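Hypothetical protein (Caulobacter crescentus, PDB 4GOQ) is of unknown function but belongs to the DUF1491 family and folds as a compact single chain with two helices and a mixed beta-sheet. Local coordinates at residues R15-L19 with G20-A24. Sequence-based numbering, arbitrary orientation.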
loop_
_atom_site.group_PDB
_atom_site.type_symbol
_atom_site.label_atom_id
_atom_site.label_comp_id
_atom_site.label_asym_id
_atom_site.label_seq_id
_atom_site.Cartn_x
_atom_site.Cartn_y
_atom_site.Cartn_z
ATOM N N ARG A 15 11.818 0.823 4.584
ATOM C CA ARG A 15 13.049 0.234 5.079
ATOM C C ARG A 15 13.057 -1.278 4.894
ATOM O O ARG A 15 14.027 -1.819 4.365
ATOM C CB ARG A 15 13.237 0.599 6.561
ATOM C CG ARG A 15 14.248 -0.241 7.278
ATOM C CD ARG A 15 14.433 0.374 8.649
ATOM N NE ARG A 15 15.106 -0.532 9.568
ATOM C CZ ARG A 15 16.419 -0.715 9.612
ATOM N NH1 ARG A 15 17.214 -0.099 8.740
ATOM N NH2 ARG A 15 16.946 -1.548 10.495
ATOM N N ARG A 16 11.980 -1.956 5.320
ATOM C CA ARG A 16 11.828 -3.399 5.180
ATOM C C ARG A 16 11.879 -3.841 3.702
ATOM O O ARG A 16 12.522 -4.835 3.378
ATOM C CB ARG A 16 10.478 -3.812 5.820
ATOM C CG ARG A 16 10.303 -5.274 6.121
ATOM C CD ARG A 16 9.214 -5.530 7.166
ATOM N NE ARG A 16 7.953 -4.831 6.876
ATOM C CZ ARG A 16 7.456 -3.825 7.598
ATOM N NH1 ARG A 16 8.103 -3.387 8.678
ATOM N NH2 ARG A 16 6.298 -3.261 7.257
ATOM N N ALA A 17 11.160 -3.138 2.817
ATOM C CA ALA A 17 11.127 -3.491 1.396
ATOM C C ALA A 17 12.513 -3.340 0.790
ATOM O O ALA A 17 12.990 -4.265 0.130
ATOM C CB ALA A 17 10.111 -2.631 0.658
ATOM N N GLU A 18 13.198 -2.205 1.082
ATOM C CA GLU A 18 14.556 -1.956 0.578
ATOM C C GLU A 18 15.522 -3.023 1.051
ATOM O O GLU A 18 16.296 -3.505 0.237
ATOM C CB GLU A 18 15.069 -0.575 0.976
ATOM C CG GLU A 18 14.385 0.556 0.231
ATOM C CD GLU A 18 14.913 1.937 0.569
ATOM O OE1 GLU A 18 15.445 2.122 1.690
ATOM O OE2 GLU A 18 14.772 2.841 -0.285
ATOM N N LEU A 19 15.435 -3.450 2.327
ATOM C CA LEU A 19 16.280 -4.525 2.879
ATOM C C LEU A 19 16.012 -5.875 2.216
ATOM O O LEU A 19 16.882 -6.729 2.222
ATOM C CB LEU A 19 16.105 -4.691 4.390
ATOM C CG LEU A 19 16.452 -3.493 5.280
ATOM C CD1 LEU A 19 16.186 -3.828 6.726
ATOM C CD2 LEU A 19 17.877 -3.048 5.088
ATOM N N GLY A 20 14.798 -6.071 1.715
ATOM C CA GLY A 20 14.409 -7.284 0.994
ATOM C C GLY A 20 14.780 -7.251 -0.481
ATOM O O GLY A 20 14.570 -8.235 -1.188
ATOM N N GLY A 21 15.308 -6.121 -0.960
ATOM C CA GLY A 21 15.711 -5.968 -2.359
ATOM C C GLY A 21 14.653 -5.371 -3.256
ATOM O O GLY A 21 14.830 -5.309 -4.474
ATOM N N ALA A 22 13.550 -4.904 -2.671
ATOM C CA ALA A 22 12.500 -4.321 -3.486
ATOM C C ALA A 22 12.729 -2.836 -3.697
ATOM O O ALA A 22 13.530 -2.229 -3.003
ATOM C CB ALA A 22 11.139 -4.564 -2.844
ATOM N N PHE A 23 12.082 -2.272 -4.705
ATOM C CA PHE A 23 12.116 -0.840 -4.957
ATOM C C PHE A 23 10.855 -0.310 -4.242
ATOM O O PHE A 23 9.769 -0.836 -4.480
ATOM C CB PHE A 23 12.170 -0.561 -6.476
ATOM C CG PHE A 23 12.275 0.882 -6.933
ATOM C CD1 PHE A 23 13.311 1.698 -6.491
ATOM C CD2 PHE A 23 11.384 1.398 -7.870
ATOM C CE1 PHE A 23 13.416 3.028 -6.924
ATOM C CE2 PHE A 23 11.497 2.723 -8.319
ATOM C CZ PHE A 23 12.511 3.531 -7.839
ATOM N N ALA A 24 11.007 0.591 -3.255
ATOM C CA ALA A 24 9.846 1.094 -2.512
ATOM C C ALA A 24 9.884 2.598 -2.505
ATOM O O ALA A 24 10.888 3.182 -2.084
ATOM C CB ALA A 24 9.840 0.544 -1.102
#
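Ala-17 O receives the N-H of Ala-22 at 2.9 Å, the i to i+5 bond that closes the turn between helix 6-19 and strand 23-28. The same oxygen takes a weak bond from Gly-20 N. The main partner of Gly-20 N is Arg-16 O, 3.1 Å away, an i to i+4 bond of the helical kind. Gly-21 N binds Glu-18 O at 3.0 Å with a fairly straight N-H (153°) but from well above the carbonyl plane. Thus the amides of Gly-20, Gly-21 and Ala-22 and the carbonyls of Arg-16, Ala-17 and Glu-18 all find partners within the turn. Gly-21 has phi 93°, where a CB would jam against the carbonyl O of Gly-20, so glycine suits the place. Beneath the turn, the small methyl of Ala-17 suits the close approach of connection and strand: its CB lies 3.6 Å from Ala-24 CB and 4.1 Å from Ala-22 CB, with Phe-103 also touching Ala-17 and Ala-22. Arg-16 leaves the turn, its NE hydrogen-bonded to Phe-103 O, while Gly-20 O accepts a bond from Arg-101. With positive phi at Gly-21, the i to i+5 and i to i+3 bonds define a Schellman motif joining helix to edge strand.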